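Local coordinates for protease (Penicillium cyclopium, PDB 5Z6O), which cleaves proteins as a subtilisin-type serine protease of the proteinase K kind, probably accepting casein, gelatin and type IV collagen as substrates, at residues 10-16 with 208-213; 25-29 with 277-281. All blocks are in the same frame, centred on the assembly; numbering follows the deposited sequence.

Contact 1 (10-16 with 208-213); sequences SWGLSRI and PGKDIT
A G1 beta bulge in the subtilase fold, formed where D211 and I212 both face L224, meets the short helix 11-16 through the indole of W11. W11 NE1 points its hydrogen between two successive carbonyls of the turn: it donates to K210 O at 2.8 Å, with an N-H...O angle of 143°, and more weakly to D211 O at 3.1 Å. K210 O lies in the indole plane and looks almost straight at the donor (C=O...N 163°), so the turn is gripped at the ring's edge. P208 CB sits over the face of the six-membered ring, 3.9 Å from its centroid, a CH-pi contact, while I212 CD1 lies on the same side of the indole plane, out toward its margin. With chi1 at 71°, W11 CG stands between its own backbone N and carbonyl carbon, which carries the indole over the turn. Beside it, G12 CA lies 3.6 Å from P208 CB; a beta carbon modelled on G12 would clash with the proline, evidence of how closely helix and turn fit. One turn on, I16 CG2 meets P208 CD. K210 NZ and D211 OD2 form a salt bridge within the turn. At the helix N-cap, S10 OG accepts a weak hydrogen bond from T213 N, 3.3 Å away.

Contact 2 (25-29 with 277-281); sequences DYVYD and YNGIN
V27 and I280 make the apolar centre of this contact, their side chains crossing at about a right angle with V27 CG1 4.0 Å from I280 CG1. The end of the isoleucine reaches further along the strand: I280 CD1 rests against the peptide link between Y28 and D29, 4.0 Å from Y28 C and 3.8 Å from D29 N. This reach follows from chi1 of -168°, which sets CG1 opposite the backbone N of I280. An alanine here would remove CG1, CG2 and CD1, and would probably leave V27 CG1 without its mate and open a gap beside the Y28-D29 peptide. Nearer its root, the same side chain lies beside a carbonyl of the strand, with I280 CG2 4.0 Å from V27 O. N278 adds a polar group next to V27 O, and its amide plane is inclined 34° to the ring of Y26.

The second shell fixes both partners. Y240 of helix 227-245 touches the side chains of N278 and I280, and its hydroxyl accepts a hydrogen bond from D29 N, so one residue meets both segments. Y26 OH is hydrogen-bonded to V88 O, while D29 is held by T31 OG1 and, at its other carboxylate oxygen, by A1 N. Y28 CD1 lies 3.6 Å above one face of the Y26 ring, offset toward its rim. On the tail, N281 N donates to Y277 OH at 3.0 Å, a brace within the segment. Strand 26-29 pairs antiparallel with strand 2-5, and N2 touches both V27 and I280. The arrangement is thus a small two-stranded antiparallel sheet at the N-terminus of a subtilase fold, packed beside the C-terminal tail.

Helix 11-16 joins the two contacts, whose centres are 14 Å apart. I16 O lies 2.8 Å from N278 N, a probable hydrogen bond that ties the helix of contact 1 to the tail of contact 2. The helix also packs on strand 26-29, with L13 O 3.3 Å from Y26 CD1. Contact 1 is the one nearer the catalytic centre: the side chains of I212 and H73, probably a charge-relay residue, are about 10 Å apart, and G209 is about 9 Å from the bound phenylmethanesulfonic acid. Contact 2 is remote from the catalytic residues and the calcium site, its centre about 17 Å from that of the chain.

Contact 1 (10-16 with 208-213)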
loop_
_atom_site.group_PDB
_atom_site.type_symbol
_atom_site.label_atom_id
_atom_site.label_comp_id
_atom_site.label_asym_id
_atom_site.label_seq_id
_atom_site.Cartn_x
_atom_site.Cartn_y
_atom_site.Cartn_z
ATOM N N SER A 10 1.523 -1.988 -15.655
ATOM C CA SER A 10 2.066 -2.887 -14.642
ATOM C C SER A 10 1.103 -4.060 -14.530
ATOM O O SER A 10 -0.104 -3.826 -14.396
ATOM C CB SER A 10 2.203 -2.188 -13.281
ATOM O OG SER A 10 2.724 -3.109 -12.319
ATOM N N TRP A 11 1.626 -5.299 -14.572
ATOM C CA TRP A 11 0.766 -6.491 -14.495
ATOM C C TRP A 11 -0.039 -6.527 -13.204
ATOM O O TRP A 11 -1.121 -7.116 -13.180
ATOM C CB TRP A 11 1.600 -7.796 -14.639
ATOM C CG TRP A 11 2.457 -8.090 -13.444
ATOM C CD1 TRP A 11 3.744 -7.669 -13.218
ATOM C CD2 TRP A 11 2.084 -8.855 -12.294
ATOM N NE1 TRP A 11 4.186 -8.116 -11.988
ATOM C CE2 TRP A 11 3.173 -8.817 -11.388
ATOM C CE3 TRP A 11 0.921 -9.524 -11.918
ATOM C CZ2 TRP A 11 3.146 -9.467 -10.155
ATOM C CZ3 TRP A 11 0.903 -10.173 -10.657
ATOM C CH2 TRP A 11 2.012 -10.163 -9.829
ATOM N N GLY A 12 0.430 -5.871 -12.140
ATOM C CA GLY A 12 -0.291 -5.950 -10.871
ATOM C C GLY A 12 -1.660 -5.284 -10.929
ATOM O O GLY A 12 -2.630 -5.774 -10.330
ATOM N N LEU A 13 -1.777 -4.190 -11.693
ATOM C CA LEU A 13 -3.074 -3.541 -11.842
ATOM C C LEU A 13 -4.070 -4.466 -12.515
ATOM O O LEU A 13 -5.191 -4.666 -12.034
ATOM C CB LEU A 13 -2.932 -2.253 -12.670
ATOM C CG LEU A 13 -2.065 -1.163 -12.042
ATOM C CD1 LEU A 13 -2.062 0.034 -12.997
ATOM C CD2 LEU A 13 -2.622 -0.710 -10.669
ATOM N N SER A 14 -3.707 -5.009 -13.670
ATOM C CA SER A 14 -4.686 -5.842 -14.348
ATOM C C SER A 14 -4.955 -7.123 -13.581
ATOM O O SER A 14 -6.056 -7.666 -13.680
ATOM C CB SER A 14 -4.222 -6.147 -15.771
ATOM O OG SER A 14 -2.841 -6.402 -15.777
ATOM N N ARG A 15 -3.998 -7.590 -12.762
ATOM C CA ARG A 15 -4.245 -8.800 -11.981
ATOM C C ARG A 15 -5.358 -8.584 -10.976
ATOM O O ARG A 15 -6.154 -9.497 -10.735
ATOM C CB ARG A 15 -2.973 -9.237 -11.249
ATOM C CG ARG A 15 -3.106 -10.613 -10.531
ATOM C CD ARG A 15 -3.348 -11.700 -11.556
ATOM N NE ARG A 15 -3.742 -12.989 -10.963
ATOM C CZ ARG A 15 -4.997 -13.324 -10.676
ATOM N NH1 ARG A 15 -5.258 -14.539 -10.202
ATOM N NH2 ARG A 15 -5.996 -12.466 -10.904
ATOM N N ILE A 16 -5.387 -7.409 -10.325
ATOM C CA ILE A 16 -6.325 -7.273 -9.201
ATOM C C ILE A 16 -7.763 -7.050 -9.643
ATOM O O ILE A 16 -8.664 -7.074 -8.792
ATOM C CB ILE A 16 -5.933 -6.141 -8.237
ATOM C CG1 ILE A 16 -5.998 -4.798 -8.961
ATOM C CG2 ILE A 16 -4.561 -6.439 -7.662
ATOM C CD1 ILE A 16 -6.054 -3.555 -8.058
ATOM N N PRO A 208 0.199 -8.209 -5.687
ATOM C CA PRO A 208 1.325 -8.274 -6.628
ATOM C C PRO A 208 2.537 -7.550 -6.078
ATOM O O PRO A 208 2.445 -6.395 -5.648
ATOM C CB PRO A 208 0.776 -7.575 -7.878
ATOM C CG PRO A 208 -0.676 -7.941 -7.864
ATOM C CD PRO A 208 -1.062 -7.850 -6.372
ATOM N N GLY A 209 3.685 -8.229 -6.119
ATOM C CA GLY A 209 4.847 -7.667 -5.463
ATOM C C GLY A 209 6.139 -7.894 -6.190
ATOM O O GLY A 209 7.174 -7.412 -5.733
ATOM N N LYS A 210 6.127 -8.640 -7.292
ATOM C CA LYS A 210 7.363 -8.871 -8.039
ATOM C C LYS A 210 7.252 -8.229 -9.400
ATOM O O LYS A 210 6.243 -8.423 -10.108
ATOM C CB LYS A 210 7.654 -10.370 -8.187
ATOM C CG LYS A 210 8.905 -10.642 -9.060
ATOM C CD LYS A 210 9.249 -12.139 -9.066
ATOM C CE LYS A 210 10.565 -12.386 -9.818
ATOM N NZ LYS A 210 10.301 -12.446 -11.262
ATOM N N ASP A 211 8.283 -7.448 -9.763
ATOM C CA ASP A 211 8.350 -6.732 -11.043
ATOM C C ASP A 211 7.142 -5.823 -11.234
ATOM O O ASP A 211 6.386 -5.942 -12.202
ATOM C CB ASP A 211 8.522 -7.696 -12.242
ATOM C CG ASP A 211 9.832 -8.463 -12.161
ATOM O OD1 ASP A 211 10.830 -7.878 -11.725
ATOM O OD2 ASP A 211 9.872 -9.651 -12.491
ATOM N N ILE A 212 7.018 -4.863 -10.314
ATOM C CA ILE A 212 5.918 -3.898 -10.302
ATOM C C ILE A 212 6.454 -2.570 -10.842
ATOM O O ILE A 212 7.449 -2.052 -10.336
ATOM C CB ILE A 212 5.353 -3.722 -8.886
ATOM C CG1 ILE A 212 4.788 -5.037 -8.350
ATOM C CG2 ILE A 212 4.333 -2.556 -8.879
ATOM C CD1 ILE A 212 3.639 -5.569 -9.238
ATOM N N THR A 213 5.830 -2.040 -11.896
ATOM C CA THR A 213 6.267 -0.796 -12.517
ATOM C C THR A 213 5.447 0.376 -11.991
ATOM O O THR A 213 4.210 0.307 -11.950
ATOM C CB THR A 213 6.132 -0.907 -14.036
ATOM O OG1 THR A 213 6.928 -2.025 -14.465
ATOM C CG2 THR A 213 6.590 0.405 -14.764
#

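Contact 2 (25-29 with 277-281)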
loop_
_atom_site.group_PDB
_atom_site.type_symbol
_atom_site.label_atom_id
_atom_site.label_comp_id
_atom_site.label_asym_id
_atom_site.label_seq_id
_atom_site.Cartn_x
_atom_site.Cartn_y
_atom_site.Cartn_z
ATOM N N ASP A 25 -5.881 -5.724 -19.034
ATOM C CA ASP A 25 -6.577 -4.470 -18.784
ATOM C C ASP A 25 -6.965 -4.340 -17.323
ATOM O O ASP A 25 -7.296 -5.326 -16.677
ATOM C CB ASP A 25 -7.860 -4.377 -19.597
ATOM C CG ASP A 25 -7.636 -4.623 -21.063
ATOM O OD1 ASP A 25 -6.511 -4.417 -21.548
ATOM O OD2 ASP A 25 -8.606 -5.017 -21.719
ATOM N N TYR A 26 -6.974 -3.115 -16.830
ATOM C CA TYR A 26 -7.423 -2.827 -15.467
ATOM C C TYR A 26 -8.817 -2.202 -15.520
ATOM O O TYR A 26 -9.020 -1.185 -16.188
ATOM C CB TYR A 26 -6.404 -1.908 -14.792
ATOM C CG TYR A 26 -6.798 -1.436 -13.403
ATOM C CD1 TYR A 26 -7.407 -2.294 -12.501
ATOM C CD2 TYR A 26 -6.514 -0.134 -12.992
ATOM C CE1 TYR A 26 -7.771 -1.829 -11.195
ATOM C CE2 TYR A 26 -6.862 0.319 -11.717
ATOM C CZ TYR A 26 -7.478 -0.545 -10.834
ATOM O OH TYR A 26 -7.855 -0.102 -9.574
ATOM N N VAL A 27 -9.778 -2.815 -14.835
ATOM C CA VAL A 27 -11.185 -2.405 -14.878
ATOM C C VAL A 27 -11.590 -2.004 -13.466
ATOM O O VAL A 27 -11.381 -2.782 -12.527
ATOM C CB VAL A 27 -12.098 -3.541 -15.389
ATOM C CG1 VAL A 27 -13.531 -3.035 -15.496
ATOM C CG2 VAL A 27 -11.595 -4.065 -16.735
ATOM N N TYR A 28 -12.183 -0.812 -13.322
ATOM C CA TYR A 28 -12.477 -0.277 -11.990
ATOM C C TYR A 28 -13.659 0.681 -12.095
ATOM O O TYR A 28 -13.914 1.255 -13.145
ATOM C CB TYR A 28 -11.233 0.419 -11.376
ATOM C CG TYR A 28 -10.747 1.606 -12.197
ATOM C CD1 TYR A 28 -9.879 1.434 -13.291
ATOM C CD2 TYR A 28 -11.188 2.888 -11.908
ATOM C CE1 TYR A 28 -9.459 2.532 -14.061
ATOM C CE2 TYR A 28 -10.753 3.992 -12.647
ATOM C CZ TYR A 28 -9.919 3.791 -13.738
ATOM O OH TYR A 28 -9.508 4.901 -14.406
ATOM N N ASP A 29 -14.371 0.866 -11.000
ATOM C CA ASP A 29 -15.472 1.831 -10.991
ATOM C C ASP A 29 -14.955 3.267 -11.011
ATOM O O ASP A 29 -13.963 3.600 -10.351
ATOM C CB ASP A 29 -16.327 1.635 -9.738
ATOM C CG ASP A 29 -17.533 2.503 -9.758
ATOM O OD1 ASP A 29 -18.439 2.140 -10.525
ATOM O OD2 ASP A 29 -17.543 3.567 -9.093
ATOM N N TYR A 277 -8.397 -8.854 -4.890
ATOM C CA TYR A 277 -9.352 -8.769 -6.002
ATOM C C TYR A 277 -10.307 -7.622 -5.716
ATOM O O TYR A 277 -10.819 -7.537 -4.599
ATOM C CB TYR A 277 -10.126 -10.080 -6.117
ATOM C CG TYR A 277 -11.171 -10.054 -7.190
ATOM C CD1 TYR A 277 -10.818 -9.857 -8.523
ATOM C CD2 TYR A 277 -12.509 -10.214 -6.875
ATOM C CE1 TYR A 277 -11.817 -9.818 -9.528
ATOM C CE2 TYR A 277 -13.481 -10.195 -7.844
ATOM C CZ TYR A 277 -13.139 -9.990 -9.159
ATOM O OH TYR A 277 -14.137 -9.965 -10.116
ATOM N N ASN A 278 -10.562 -6.739 -6.704
ATOM C CA ASN A 278 -11.337 -5.527 -6.413
ATOM C C ASN A 278 -12.849 -5.729 -6.514
ATOM O O ASN A 278 -13.584 -4.776 -6.263
ATOM C CB ASN A 278 -10.884 -4.326 -7.320
ATOM C CG ASN A 278 -11.330 -4.445 -8.787
ATOM O OD1 ASN A 278 -11.155 -3.495 -9.566
ATOM N ND2 ASN A 278 -11.862 -5.576 -9.174
ATOM N N GLY A 279 -13.325 -6.930 -6.857
ATOM C CA GLY A 279 -14.746 -7.211 -6.815
ATOM C C GLY A 279 -15.538 -6.710 -8.008
ATOM O O GLY A 279 -16.770 -6.635 -7.935
ATOM N N ILE A 280 -14.872 -6.364 -9.102
ATOM C CA ILE A 280 -15.541 -5.638 -10.180
ATOM C C ILE A 280 -16.439 -6.568 -10.981
ATOM O O ILE A 280 -17.433 -6.113 -11.553
ATOM C CB ILE A 280 -14.511 -4.931 -11.082
ATOM C CG1 ILE A 280 -15.194 -3.936 -12.021
ATOM C CG2 ILE A 280 -13.697 -5.961 -11.852
ATOM C CD1 ILE A 280 -15.654 -2.648 -11.337
ATOM N N ASN A 281 -16.121 -7.866 -11.006
ATOM C CA ASN A 281 -16.869 -8.904 -11.727
ATOM C C ASN A 281 -17.074 -8.528 -13.199
ATOM O O ASN A 281 -18.197 -8.404 -13.701
ATOM C CB ASN A 281 -18.191 -9.179 -11.014
ATOM C CG ASN A 281 -17.986 -9.808 -9.644
ATOM O OD1 ASN A 281 -17.225 -10.764 -9.499
ATOM N ND2 ASN A 281 -18.661 -9.270 -8.635
#